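Local structure of malate synthase (5TAO) at residues G36-Q41 against A75-E80; H82-W87 against G118-E123; S159-L164 against T194-A199; L186-V191 against E211-T216. The protein catalyses the magnesium-dependent Claisen condensation of acetyl-CoA with glyoxylate to malyl-CoA, which is hydrolysed to malate and CoA in the glyoxylate cycle. One frame throughout, in Å; residues are numbered along the deposited sequence.

The four contacts mark places along one (beta/alpha)8 barrel, and they open in chain order from 1 to 4. Contact 1 joins two loops, one ahead of strand 45-49 and the other ahead of strand 80-81; its centre is about 20 Å from that of contact 2, where the chain leaving strand 80-81 pairs with the next strand of the barrel, 118-121. Contacts 3 and 4 have centres about 10 Å apart, cross along the chain and share helix 190-197; Glu163 meets Asn215 and Leu212 between them. Contacts 2 and 4 border the same glyoxylate site, while contacts 1, 3 and 4 reach neighbouring subunits, so the set links active site to assembly.

Contact 1 of 4, residues G36-Q41 against A75-E80; sequences GLRGMQ and AEFPGE. With NA (sodium ion), chain Q.
Arg38 reaches across to Glu76, Phe77 and Pro78, and its side chain is the main bridge between the two loops. From CB the chain keeps CG anti to the carbonyl carbon and then turns about CB-CG (chi2 -85°), which folds the guanidinium back beside its own backbone while its outer side faces 75-80. NE and CZ lie under Glu76 O, which stands over one guanidinium face, displaced toward the rim. NH1 meets Pro78 CD at 3.8 Å and also donates back to Leu37 O over 2.6 Å, approaching from above that carbonyl's plane; Ala35 O is a second acceptor for it. NH2 ends against Glu76 CB at 3.6 Å. The backbone helps too, since Leu37 O sits 3.9 Å from Pro78 CD. On the far side Pro78 O binds a sodium ion at 2.2 Å, a site completed by water 1 and by Asn408 O of a neighbouring subunit, and Gly39 and Met40 bond to that same subunit. The Glu76 carboxylate stays short of a salt bridge, with OE1 5.5 Å from Arg38 NH2. Van der Waals touch therefore joins these loops, the arginine's polarity spent largely on its own side, on Leu37 O and Ala35 O.

Contact 2 of 4, residues H82-W87 against G118-E123; sequences HPRMVW and GFVIPE. With PB (lead (II) ion), chain G; GLV (glyoxylic acid), chain E; GLV (glyoxylic acid), chain C.
Pro83 O is gripped from several directions: Val120 N donates to it over 2.9 Å from above the carbonyl plane, and the Phe119 ring turns its edge to it. Phe119 CA adds a CA-H...O contact to Pro83 O at 3.3 Å. The next bond runs the other way, Met85 N to Val120 O at 3.0 Å, nearly in line with the C=O. Together they make a single bridge of Arg84 with Val120. In the TIM barrel this is where the chain leaving strand 80-81 pairs, by one bridge, with the next strand, 118-121. Beside this pairing Met85 packs CG on Phe119 CD1, its sulfur oblique to the ring in a Met-aromatic contact. Further along, Ile121 CG2 lies over the face of the Trp87 five-membered ring, 3.7 Å from its centroid. Toward the active site Arg84 runs out past Val120 with CG anti to the backbone N (chi1 173°) and a bend at chi3 that turns the guanidinium edge to a glyoxylate, NH1 donating to O3 over 3.1 Å; NH2 forms a salt bridge with Asp49. A leucine in place of Arg84 would probably leave the glyoxylate without this N-H donor and Asp49 without its partner. Glu123 OE1 binds a lead ion at 2.6 Å alongside Asp192 and a second glyoxylate, while OE2 pairs with Arg89.

Contact 3 of 4, residues S159-L164 against T194-A199; sequences SGEAEL and TKDMRA. With PB (lead (II) ion), chain F; K (potassium ion), chain K; GLV (glyoxylic acid), chain D.
Among hydrogen bonds, the one that spans the contact runs from Gly160 N to Asp196 OD2, 2.9 Å long and nearly straight at 169°, meeting the oxygen from above the carboxylate plane. It uses an N-H from the first turn of helix 160-166, next to Ser159 at the N-cap, whose OG accepts from Ala162 N at 3.0 Å and also bonds Val124 O. Packing is slight: Ser159 CB rests 3.6 Å from Asp196 OD2, and Met197 SD lies near Gly160 CA. Metal bonds do more. A lead ion sits between the two helices, held by Asp196 OD1 at 2.6 Å and by both carboxylate oxygens of Glu161, OE1 and OE2, each at 2.7 Å. The bend of Glu161 at chi2 (91°) swings its carboxylate toward the ion, and a glyoxylate, hydrogen-bonded to Arg89, lies next to the lead. Arg198 ends helix 190-197 in a Schellman motif; just before it, Met197 O binds a potassium ion shared with Ser217, Ser221 and Gly252 of a neighbouring subunit. Glu161 OE1 and Asp196 OD2 are 3.5 Å apart, two like charges whose repulsion the lead ion probably offsets, while the helix N-terminus would further stabilise the negative charge on Asp196.

Contact 4 of 4, residues L186-V191 against E211-T216; sequences LVDGEV and ELRHNT. With GLV (glyoxylic acid), chain C.
Asp188 CG and Thr216 OG1 both stand anti to their carbonyl carbons (chi1 -73° and -61°), and the two side chains meet from opposite directions, OD1 against OG1 at 2.7 Å. Thr216 OG1 also lies 2.8 Å from Leu212 O, one turn back in its own helix, and its single proton can serve either oxygen. Carbon also meets the carboxylate: Leu212 CG approaches OD1 at 3.7 Å, and Arg213 CG approaches OD2 at 3.5 Å. With an alanine at Asp188 the carboxylate is gone, and the Thr216 hydroxyl would probably be left to Leu212 O alone, with a gap opened against Leu212 and Arg213. The Arg213 guanidinium is turned elsewhere, to Asp247, Asn248 and Ala208 O, though Glu190 OE2 lies beside Arg213 CG and CD. Gly189 holds the N-cap position of helix 190-197, its CA 3.3 Å from O1 of a bound glyoxylate that Val191 also touches. Leu186 adds CB against Thr216 CG2. Strand 183-188 lies between strands 152-157 and 226-229 of the barrel; segment 211-216 of helix 210-223 runs nearly antiparallel to 186-188 (175°), those short axes 9.2 Å apart, with Met166 of helix 160-166 against Leu186 and Thr216.

Contact 1 of 4, residues G36-Q41 against A75-E80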
loop_
_atom_site.group_PDB
_atom_site.type_symbol
_atom_site.label_atom_id
_atom_site.label_comp_id
_atom_site.label_asym_id
_atom_site.label_seq_id
_atom_site.Cartn_x
_atom_site.Cartn_y
_atom_site.Cartn_z
ATOM N N GLY A 36 37.255 14.520 -26.255
ATOM C CA GLY A 36 37.631 15.779 -26.934
ATOM C C GLY A 36 36.553 16.529 -27.679
ATOM O O GLY A 36 36.780 17.653 -28.134
ATOM N N LEU A 37 35.354 15.952 -27.790
ATOM C CA LEU A 37 34.295 16.576 -28.569
ATOM C C LEU A 37 33.925 17.859 -27.937
ATOM O O LEU A 37 33.962 17.973 -26.710
ATOM C CB LEU A 37 33.049 15.631 -28.675
ATOM C CG LEU A 37 33.287 14.324 -29.407
ATOM C CD1 LEU A 37 32.102 13.332 -29.310
ATOM C CD2 LEU A 37 33.692 14.594 -30.849
ATOM N N ARG A 38 33.572 18.851 -28.752
ATOM C CA ARG A 38 33.196 20.172 -28.259
ATOM C C ARG A 38 32.106 20.750 -29.127
ATOM O O ARG A 38 31.835 20.273 -30.219
ATOM C CB ARG A 38 34.413 21.133 -28.258
ATOM C CG ARG A 38 35.625 20.674 -27.422
ATOM C CD ARG A 38 35.490 21.084 -25.936
ATOM N NE ARG A 38 36.616 20.582 -25.161
ATOM C CZ ARG A 38 36.850 19.318 -24.869
ATOM N NH1 ARG A 38 35.995 18.364 -25.184
ATOM N NH2 ARG A 38 37.944 18.995 -24.191
ATOM N N GLY A 39 31.484 21.804 -28.662
ATOM C CA GLY A 39 30.408 22.398 -29.408
ATOM C C GLY A 39 29.268 21.436 -29.724
ATOM O O GLY A 39 29.017 20.431 -29.006
ATOM N N MET A 40 28.600 21.724 -30.827
ATOM C CA MET A 40 27.404 21.022 -31.170
ATOM C C MET A 40 27.645 19.541 -31.291
ATOM O O MET A 40 26.685 18.749 -31.233
ATOM C CB MET A 40 26.804 21.572 -32.475
ATOM C CG MET A 40 26.090 22.892 -32.287
ATOM S SD MET A 40 24.650 22.863 -31.175
ATOM C CE MET A 40 23.526 22.045 -32.291
ATOM N N GLN A 41 28.898 19.128 -31.478
ATOM C CA GLN A 41 29.231 17.690 -31.594
ATOM C C GLN A 41 29.371 17.017 -30.225
ATOM O O GLN A 41 29.571 15.820 -30.141
ATOM C CB GLN A 41 30.597 17.484 -32.265
ATOM C CG GLN A 41 30.727 17.825 -33.739
ATOM C CD GLN A 41 32.038 17.279 -34.288
ATOM O OE1 GLN A 41 33.103 17.398 -33.656
ATOM N NE2 GLN A 41 31.953 16.607 -35.423
ATOM N N ALA A 75 38.146 17.046 -16.713
ATOM C CA ALA A 75 37.928 18.501 -16.374
ATOM C C ALA A 75 37.483 19.398 -17.477
ATOM O O ALA A 75 36.818 20.423 -17.247
ATOM C CB ALA A 75 39.193 19.120 -15.733
ATOM N N GLU A 76 37.865 19.065 -18.693
ATOM C CA GLU A 76 37.651 19.994 -19.814
ATOM C C GLU A 76 36.334 19.673 -20.557
ATOM O O GLU A 76 35.840 20.473 -21.386
ATOM C CB GLU A 76 38.842 19.824 -20.791
ATOM C CG GLU A 76 40.227 20.091 -20.152
ATOM C CD GLU A 76 40.286 21.510 -19.641
ATOM O OE1 GLU A 76 39.364 22.276 -20.033
ATOM O OE2 GLU A 76 41.169 21.854 -18.839
ATOM N N PHE A 77 35.786 18.490 -20.271
ATOM C CA PHE A 77 34.575 18.035 -20.961
ATOM C C PHE A 77 33.448 19.030 -20.662
ATOM O O PHE A 77 33.202 19.344 -19.527
ATOM C CB PHE A 77 34.236 16.588 -20.608
ATOM C CG PHE A 77 33.235 15.993 -21.519
ATOM C CD1 PHE A 77 33.596 15.614 -22.778
ATOM C CD2 PHE A 77 31.891 15.914 -21.156
ATOM C CE1 PHE A 77 32.662 15.092 -23.663
ATOM C CE2 PHE A 77 30.946 15.432 -22.053
ATOM C CZ PHE A 77 31.331 14.993 -23.300
ATOM N N PRO A 78 32.796 19.566 -21.714
ATOM C CA PRO A 78 31.808 20.600 -21.619
ATOM C C PRO A 78 30.389 20.146 -21.112
ATOM O O PRO A 78 29.615 20.964 -20.589
ATOM C CB PRO A 78 31.717 21.082 -23.046
ATOM C CG PRO A 78 32.001 19.917 -23.865
ATOM C CD PRO A 78 32.942 19.088 -23.104
ATOM N N GLY A 79 30.071 18.903 -21.322
ATOM C CA GLY A 79 28.823 18.303 -20.806
ATOM C C GLY A 79 29.046 17.569 -19.492
ATOM O O GLY A 79 30.036 17.785 -18.823
ATOM N N GLU A 80 28.102 16.703 -19.107
ATOM C CA GLU A 80 28.175 16.040 -17.828
ATOM C C GLU A 80 28.492 14.657 -18.174
ATOM O O GLU A 80 28.058 14.157 -19.195
ATOM C CB GLU A 80 26.823 16.032 -17.123
ATOM C CG GLU A 80 26.352 17.353 -16.507
ATOM C CD GLU A 80 25.075 17.141 -15.632
ATOM O OE1 GLU A 80 24.647 15.970 -15.370
ATOM O OE2 GLU A 80 24.484 18.142 -15.189
HETATM NA NA NA Q . 29.007 22.468 -19.123
HETATM O O HOH W 1 26.830 20.670 -18.464
#

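Contact 2 of 4, residues H82-W87 against G118-E123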
loop_
_atom_site.group_PDB
_atom_site.type_symbol
_atom_site.label_atom_id
_atom_site.label_comp_id
_atom_site.label_asym_id
_atom_site.label_seq_id
_atom_site.Cartn_x
_atom_site.Cartn_y
_atom_site.Cartn_z
ATOM N N HIS A 82 28.310 10.639 -17.153
ATOM C CA HIS A 82 27.542 9.636 -16.406
ATOM C C HIS A 82 27.811 8.301 -17.010
ATOM O O HIS A 82 27.135 7.894 -17.888
ATOM C CB HIS A 82 26.061 9.906 -16.495
ATOM C CG HIS A 82 25.615 11.220 -15.942
ATOM N ND1 HIS A 82 24.956 11.357 -14.748
ATOM C CD2 HIS A 82 25.736 12.469 -16.437
ATOM C CE1 HIS A 82 24.665 12.619 -14.541
ATOM N NE2 HIS A 82 25.122 13.318 -15.553
ATOM N N PRO A 83 28.844 7.601 -16.558
ATOM C CA PRO A 83 29.120 6.318 -17.138
ATOM C C PRO A 83 28.045 5.251 -16.850
ATOM O O PRO A 83 27.497 5.252 -15.722
ATOM C CB PRO A 83 30.359 5.884 -16.399
ATOM C CG PRO A 83 30.969 7.072 -15.886
ATOM C CD PRO A 83 29.817 7.947 -15.534
ATOM N N ARG A 84 27.850 4.309 -17.776
ATOM C CA ARG A 84 26.918 3.251 -17.594
ATOM C C ARG A 84 27.643 2.042 -17.108
ATOM O O ARG A 84 28.612 1.590 -17.734
ATOM C CB ARG A 84 26.109 2.932 -18.834
ATOM C CG ARG A 84 25.246 1.708 -18.661
ATOM C CD ARG A 84 24.154 1.593 -19.696
ATOM N NE ARG A 84 24.616 1.164 -21.005
ATOM C CZ ARG A 84 23.812 0.796 -22.004
ATOM N NH1 ARG A 84 22.485 0.669 -21.860
ATOM N NH2 ARG A 84 24.321 0.467 -23.146
ATOM N N MET A 85 27.172 1.514 -15.975
ATOM C CA MET A 85 27.693 0.302 -15.352
ATOM C C MET A 85 26.886 -0.900 -15.718
ATOM O O MET A 85 25.808 -0.762 -16.260
ATOM C CB MET A 85 27.623 0.459 -13.843
ATOM C CG MET A 85 28.358 1.638 -13.292
ATOM S SD MET A 85 30.130 1.351 -13.301
ATOM C CE MET A 85 30.622 2.168 -14.842
ATOM N N VAL A 86 27.385 -2.106 -15.453
ATOM C CA VAL A 86 26.569 -3.273 -15.638
ATOM C C VAL A 86 25.513 -3.412 -14.454
ATOM O O VAL A 86 25.747 -2.944 -13.323
ATOM C CB VAL A 86 27.383 -4.586 -15.739
ATOM C CG1 VAL A 86 28.161 -4.600 -17.030
ATOM C CG2 VAL A 86 28.278 -4.829 -14.494
ATOM N N TRP A 87 24.396 -4.025 -14.747
ATOM C CA TRP A 87 23.327 -4.245 -13.742
ATOM C C TRP A 87 22.356 -5.211 -14.339
ATOM O O TRP A 87 22.186 -5.286 -15.559
ATOM C CB TRP A 87 22.662 -2.898 -13.397
ATOM C CG TRP A 87 21.614 -3.046 -12.254
ATOM C CD1 TRP A 87 20.301 -3.369 -12.390
ATOM C CD2 TRP A 87 21.882 -2.978 -10.865
ATOM N NE1 TRP A 87 19.703 -3.427 -11.161
ATOM C CE2 TRP A 87 20.632 -3.165 -10.195
ATOM C CE3 TRP A 87 23.032 -2.723 -10.123
ATOM C CZ2 TRP A 87 20.514 -3.165 -8.825
ATOM C CZ3 TRP A 87 22.951 -2.695 -8.760
ATOM C CH2 TRP A 87 21.692 -2.986 -8.095
ATOM N N GLY A 118 27.436 11.195 -12.165
ATOM C CA GLY A 118 26.560 10.121 -11.730
ATOM C C GLY A 118 26.752 8.930 -12.558
ATOM O O GLY A 118 27.750 8.869 -13.274
ATOM N N PHE A 119 25.892 7.912 -12.363
ATOM C CA PHE A 119 26.012 6.698 -13.103
ATOM C C PHE A 119 24.689 6.312 -13.733
ATOM O O PHE A 119 23.611 6.692 -13.230
ATOM C CB PHE A 119 26.556 5.564 -12.224
ATOM C CG PHE A 119 28.017 5.719 -11.838
ATOM C CD1 PHE A 119 29.025 5.313 -12.713
ATOM C CD2 PHE A 119 28.394 6.325 -10.634
ATOM C CE1 PHE A 119 30.366 5.486 -12.405
ATOM C CE2 PHE A 119 29.749 6.497 -10.307
ATOM C CZ PHE A 119 30.728 6.072 -11.195
ATOM N N VAL A 120 24.762 5.564 -14.830
ATOM C CA VAL A 120 23.593 5.032 -15.528
ATOM C C VAL A 120 23.502 3.553 -15.217
ATOM O O VAL A 120 24.504 2.823 -15.297
ATOM C CB VAL A 120 23.676 5.282 -17.025
ATOM C CG1 VAL A 120 22.478 4.662 -17.743
ATOM C CG2 VAL A 120 23.740 6.755 -17.315
ATOM N N ILE A 121 22.322 3.106 -14.780
ATOM C CA ILE A 121 22.073 1.745 -14.393
ATOM C C ILE A 121 21.057 1.136 -15.352
ATOM O O ILE A 121 19.880 1.531 -15.378
ATOM C CB ILE A 121 21.490 1.694 -12.964
ATOM C CG1 ILE A 121 22.409 2.381 -11.967
ATOM C CG2 ILE A 121 21.215 0.287 -12.531
ATOM C CD1 ILE A 121 23.822 1.787 -11.886
ATOM N N PRO A 122 21.449 0.123 -16.103
ATOM C CA PRO A 122 20.550 -0.504 -17.057
ATOM C C PRO A 122 19.765 -1.668 -16.431
ATOM O O PRO A 122 20.089 -2.094 -15.362
ATOM C CB PRO A 122 21.528 -1.107 -18.078
ATOM C CG PRO A 122 22.671 -1.514 -17.214
ATOM C CD PRO A 122 22.799 -0.449 -16.179
ATOM N N GLU A 123 18.797 -2.181 -17.172
ATOM C CA GLU A 123 18.119 -3.423 -16.886
ATOM C C GLU A 123 17.441 -3.471 -15.512
ATOM O O GLU A 123 17.310 -4.540 -14.940
ATOM C CB GLU A 123 19.048 -4.649 -17.120
ATOM C CG GLU A 123 19.688 -4.738 -18.544
ATOM C CD GLU A 123 18.704 -5.227 -19.543
ATOM O OE1 GLU A 123 19.017 -5.128 -20.728
ATOM O OE2 GLU A 123 17.559 -5.695 -19.160
HETATM PB PB PB G . 20.671 -3.403 -21.716
HETATM C C1 GLV E . 21.227 -7.563 -21.807
HETATM O O1 GLV E . 21.261 -7.835 -20.600
HETATM C C2 GLV E . 21.423 -6.173 -22.311
HETATM O O2 GLV E . 21.440 -6.048 -23.573
HETATM O O3 GLV E . 21.529 -5.154 -21.576
HETATM C C1 GLV C . 19.304 -0.483 -25.252
HETATM O O1 GLV C . 18.274 -1.007 -24.764
HETATM C C2 GLV C . 20.693 -0.706 -24.729
HETATM O O2 GLV C . 21.756 -0.411 -25.394
HETATM O O3 GLV C . 20.804 -1.269 -23.621
HETATM O O HOH W 2 22.929 9.604 -13.745
#

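Contact 3 of 4, residues S159-L164 against T194-A199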
loop_
_atom_site.group_PDB
_atom_site.type_symbol
_atom_site.label_atom_id
_atom_site.label_comp_id
_atom_site.label_asym_id
_atom_site.label_seq_id
_atom_site.Cartn_x
_atom_site.Cartn_y
_atom_site.Cartn_z
ATOM N N SER A 159 12.330 -3.014 -19.372
ATOM C CA SER A 159 11.496 -4.110 -18.968
ATOM C C SER A 159 10.106 -3.618 -18.664
ATOM O O SER A 159 9.930 -2.461 -18.309
ATOM C CB SER A 159 12.098 -4.761 -17.800
ATOM O OG SER A 159 12.042 -4.073 -16.588
ATOM N N GLY A 160 9.155 -4.503 -18.793
ATOM C CA GLY A 160 7.775 -4.233 -18.400
ATOM C C GLY A 160 7.747 -3.783 -16.954
ATOM O O GLY A 160 7.033 -2.877 -16.600
ATOM N N GLU A 161 8.491 -4.493 -16.132
ATOM C CA GLU A 161 8.604 -4.233 -14.730
ATOM C C GLU A 161 9.021 -2.822 -14.417
ATOM O O GLU A 161 8.447 -2.157 -13.502
ATOM C CB GLU A 161 9.616 -5.170 -14.042
ATOM C CG GLU A 161 9.234 -6.563 -13.994
ATOM C CD GLU A 161 9.775 -7.298 -15.224
ATOM O OE1 GLU A 161 9.615 -6.799 -16.368
ATOM O OE2 GLU A 161 10.392 -8.345 -15.046
ATOM N N ALA A 162 10.039 -2.342 -15.145
ATOM C CA ALA A 162 10.511 -1.014 -14.909
ATOM C C ALA A 162 9.523 0.044 -15.366
ATOM O O ALA A 162 9.429 1.136 -14.746
ATOM C CB ALA A 162 11.845 -0.777 -15.617
ATOM N N GLU A 163 8.840 -0.231 -16.456
ATOM C CA GLU A 163 7.805 0.692 -16.975
ATOM C C GLU A 163 6.708 0.880 -15.893
ATOM O O GLU A 163 6.323 2.017 -15.526
ATOM C CB GLU A 163 7.263 0.175 -18.290
ATOM C CG GLU A 163 6.087 1.006 -18.901
ATOM C CD GLU A 163 5.470 0.343 -20.136
ATOM O OE1 GLU A 163 5.943 -0.766 -20.478
ATOM O OE2 GLU A 163 4.475 0.853 -20.707
ATOM N N LEU A 164 6.285 -0.214 -15.288
ATOM C CA LEU A 164 5.255 -0.171 -14.244
ATOM C C LEU A 164 5.821 0.524 -13.016
ATOM O O LEU A 164 5.137 1.294 -12.409
ATOM C CB LEU A 164 4.788 -1.571 -13.828
ATOM C CG LEU A 164 3.962 -2.280 -14.945
ATOM C CD1 LEU A 164 3.682 -3.754 -14.622
ATOM C CD2 LEU A 164 2.634 -1.556 -15.116
ATOM N N THR A 194 12.151 -4.483 -26.121
ATOM C CA THR A 194 11.611 -5.396 -27.127
ATOM C C THR A 194 11.758 -6.881 -26.855
ATOM O O THR A 194 10.802 -7.713 -26.988
ATOM C CB THR A 194 12.193 -5.087 -28.520
ATOM O OG1 THR A 194 11.970 -3.752 -28.835
ATOM C CG2 THR A 194 11.587 -5.933 -29.619
ATOM N N LYS A 195 12.905 -7.234 -26.369
ATOM C CA LYS A 195 13.132 -8.626 -26.023
ATOM C C LYS A 195 12.429 -8.961 -24.728
ATOM O O LYS A 195 11.804 -9.993 -24.619
ATOM C CB LYS A 195 14.650 -8.820 -25.866
ATOM C CG LYS A 195 15.126 -10.180 -25.436
ATOM C CD LYS A 195 14.546 -11.265 -26.298
ATOM C CE LYS A 195 15.238 -12.626 -25.980
ATOM N NZ LYS A 195 14.826 -13.647 -26.961
ATOM N N ASP A 196 12.434 -8.060 -23.739
ATOM C CA ASP A 196 11.733 -8.372 -22.485
ATOM C C ASP A 196 10.224 -8.567 -22.724
ATOM O O ASP A 196 9.578 -9.367 -22.109
ATOM C CB ASP A 196 11.966 -7.271 -21.414
ATOM C CG ASP A 196 11.235 -7.592 -20.083
ATOM O OD1 ASP A 196 11.776 -8.447 -19.405
ATOM O OD2 ASP A 196 10.135 -7.057 -19.777
ATOM N N MET A 197 9.683 -7.828 -23.680
ATOM C CA MET A 197 8.295 -7.916 -24.034
ATOM C C MET A 197 7.982 -9.087 -24.993
ATOM O O MET A 197 6.813 -9.384 -25.219
ATOM C CB MET A 197 7.836 -6.616 -24.660
ATOM C CG MET A 197 7.839 -5.479 -23.644
ATOM S SD MET A 197 6.459 -5.519 -22.476
ATOM C CE MET A 197 5.302 -4.647 -23.501
ATOM N N ARG A 198 9.026 -9.697 -25.535
ATOM C CA ARG A 198 8.993 -10.812 -26.491
ATOM C C ARG A 198 8.321 -10.398 -27.741
ATOM O O ARG A 198 7.526 -11.122 -28.271
ATOM C CB ARG A 198 8.285 -12.069 -25.962
ATOM C CG ARG A 198 8.791 -12.640 -24.676
ATOM C CD ARG A 198 8.489 -14.138 -24.576
ATOM N NE ARG A 198 7.067 -14.441 -24.530
ATOM C CZ ARG A 198 6.553 -15.635 -24.228
ATOM N NH1 ARG A 198 7.338 -16.651 -23.871
ATOM N NH2 ARG A 198 5.242 -15.805 -24.260
ATOM N N ALA A 199 8.554 -9.183 -28.160
ATOM C CA ALA A 199 7.960 -8.701 -29.356
ATOM C C ALA A 199 8.814 -9.112 -30.582
ATOM O O ALA A 199 9.982 -9.527 -30.467
ATOM C CB ALA A 199 7.890 -7.214 -29.310
HETATM PB PB PB F . 10.108 -9.115 -17.583
HETATM K K K K . 4.621 -9.802 -23.711
HETATM C C1 GLV D . 13.328 -11.555 -17.619
HETATM O O1 GLV D . 13.058 -12.670 -18.068
HETATM C C2 GLV D . 12.303 -10.817 -16.849
HETATM O O2 GLV D . 12.463 -9.648 -16.581
HETATM O O3 GLV D . 11.186 -11.313 -16.536
HETATM O O HOH W 3 6.769 -10.628 -22.109
#

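Contact 4 of 4, residues L186-V191 against E211-T216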
loop_
_atom_site.group_PDB
_atom_site.type_symbol
_atom_site.label_atom_id
_atom_site.label_comp_id
_atom_site.label_asym_id
_atom_site.label_seq_id
_atom_site.Cartn_x
_atom_site.Cartn_y
_atom_site.Cartn_z
ATOM N N LEU A 186 15.425 9.190 -16.853
ATOM C CA LEU A 186 14.708 7.977 -17.151
ATOM C C LEU A 186 14.863 7.741 -18.649
ATOM O O LEU A 186 14.287 8.483 -19.460
ATOM C CB LEU A 186 13.238 8.089 -16.752
ATOM C CG LEU A 186 12.927 8.527 -15.313
ATOM C CD1 LEU A 186 11.406 8.496 -15.044
ATOM C CD2 LEU A 186 13.657 7.719 -14.270
ATOM N N VAL A 187 15.612 6.705 -19.025
ATOM C CA VAL A 187 15.956 6.557 -20.457
ATOM C C VAL A 187 15.372 5.336 -21.037
ATOM O O VAL A 187 15.663 4.262 -20.566
ATOM C CB VAL A 187 17.511 6.469 -20.627
ATOM C CG1 VAL A 187 17.924 6.409 -22.092
ATOM C CG2 VAL A 187 18.200 7.642 -19.952
ATOM N N ASP A 188 14.602 5.435 -22.107
ATOM C CA ASP A 188 14.125 4.247 -22.703
ATOM C C ASP A 188 15.209 3.416 -23.412
ATOM O O ASP A 188 16.109 3.948 -24.004
ATOM C CB ASP A 188 12.999 4.549 -23.674
ATOM C CG ASP A 188 11.721 4.921 -22.971
ATOM O OD1 ASP A 188 11.570 4.496 -21.805
ATOM O OD2 ASP A 188 10.893 5.665 -23.554
ATOM N N GLY A 189 15.083 2.104 -23.310
ATOM C CA GLY A 189 15.950 1.148 -23.936
ATOM C C GLY A 189 15.159 0.217 -24.806
ATOM O O GLY A 189 14.974 -0.929 -24.498
ATOM N N GLU A 190 14.737 0.706 -25.946
ATOM C CA GLU A 190 13.858 -0.044 -26.800
ATOM C C GLU A 190 14.406 -1.364 -27.244
ATOM O O GLU A 190 13.635 -2.326 -27.424
ATOM C CB GLU A 190 13.435 0.775 -28.017
ATOM C CG GLU A 190 12.312 1.759 -27.777
ATOM C CD GLU A 190 12.776 3.141 -27.402
ATOM O OE1 GLU A 190 13.893 3.333 -27.005
ATOM O OE2 GLU A 190 11.987 4.044 -27.443
ATOM N N VAL A 191 15.725 -1.439 -27.434
ATOM C CA VAL A 191 16.326 -2.680 -27.868
ATOM C C VAL A 191 16.029 -3.825 -26.896
ATOM O O VAL A 191 15.452 -4.845 -27.296
ATOM C CB VAL A 191 17.857 -2.604 -28.065
ATOM C CG1 VAL A 191 18.306 -3.888 -28.725
ATOM C CG2 VAL A 191 18.250 -1.403 -28.929
ATOM N N GLU A 211 3.632 3.882 -26.534
ATOM C CA GLU A 211 3.171 3.952 -25.130
ATOM C C GLU A 211 4.284 3.967 -24.134
ATOM O O GLU A 211 4.186 4.603 -23.098
ATOM C CB GLU A 211 2.302 2.810 -24.732
ATOM C CG GLU A 211 1.183 2.551 -25.682
ATOM C CD GLU A 211 1.572 1.769 -26.961
ATOM O OE1 GLU A 211 2.837 1.381 -27.310
ATOM O OE2 GLU A 211 0.501 1.588 -27.595
ATOM N N LEU A 212 5.346 3.246 -24.422
ATOM C CA LEU A 212 6.432 3.255 -23.508
ATOM C C LEU A 212 6.907 4.653 -23.364
ATOM O O LEU A 212 7.306 5.097 -22.249
ATOM C CB LEU A 212 7.541 2.297 -24.011
ATOM C CG LEU A 212 8.871 2.416 -23.263
ATOM C CD1 LEU A 212 8.602 1.982 -21.849
ATOM C CD2 LEU A 212 9.960 1.533 -23.936
ATOM N N ARG A 213 6.990 5.361 -24.481
ATOM C CA ARG A 213 7.645 6.672 -24.456
ATOM C C ARG A 213 6.720 7.674 -23.762
ATOM O O ARG A 213 7.150 8.510 -22.955
ATOM C CB ARG A 213 7.959 7.120 -25.870
ATOM C CG ARG A 213 9.106 6.377 -26.461
ATOM C CD ARG A 213 9.443 6.953 -27.839
ATOM N NE ARG A 213 8.614 6.356 -28.797
ATOM C CZ ARG A 213 8.058 6.924 -29.870
ATOM N NH1 ARG A 213 8.187 8.190 -30.190
ATOM N NH2 ARG A 213 7.327 6.141 -30.654
ATOM N N HIS A 214 5.434 7.537 -24.017
ATOM C CA HIS A 214 4.467 8.289 -23.278
ATOM C C HIS A 214 4.590 8.076 -21.772
ATOM O O HIS A 214 4.633 9.043 -20.956
ATOM C CB HIS A 214 3.043 7.971 -23.731
ATOM C CG HIS A 214 2.001 8.667 -22.906
ATOM N ND1 HIS A 214 1.530 9.941 -23.207
ATOM C CD2 HIS A 214 1.373 8.294 -21.748
ATOM C CE1 HIS A 214 0.638 10.301 -22.297
ATOM N NE2 HIS A 214 0.552 9.331 -21.383
ATOM N N ASN A 215 4.589 6.823 -21.393
ATOM C CA ASN A 215 4.743 6.462 -19.988
ATOM C C ASN A 215 6.036 6.935 -19.311
ATOM O O ASN A 215 6.054 7.310 -18.133
ATOM C CB ASN A 215 4.592 4.976 -19.829
ATOM C CG ASN A 215 3.142 4.516 -20.110
ATOM O OD1 ASN A 215 2.249 5.319 -20.283
ATOM N ND2 ASN A 215 2.980 3.263 -20.362
ATOM N N THR A 216 7.101 7.014 -20.058
ATOM C CA THR A 216 8.403 7.410 -19.482
ATOM C C THR A 216 8.414 8.957 -19.347
ATOM O O THR A 216 8.845 9.523 -18.347
ATOM C CB THR A 216 9.502 6.910 -20.422
ATOM O OG1 THR A 216 9.437 5.488 -20.506
ATOM C CG2 THR A 216 10.911 7.348 -19.958
HETATM C C1 GLV C . 19.304 -0.483 -25.252
HETATM O O1 GLV C . 18.274 -1.007 -24.764
HETATM C C2 GLV C . 20.693 -0.706 -24.729
HETATM O O2 GLV C . 21.756 -0.411 -25.394
HETATM O O3 GLV C . 20.804 -1.269 -23.621
#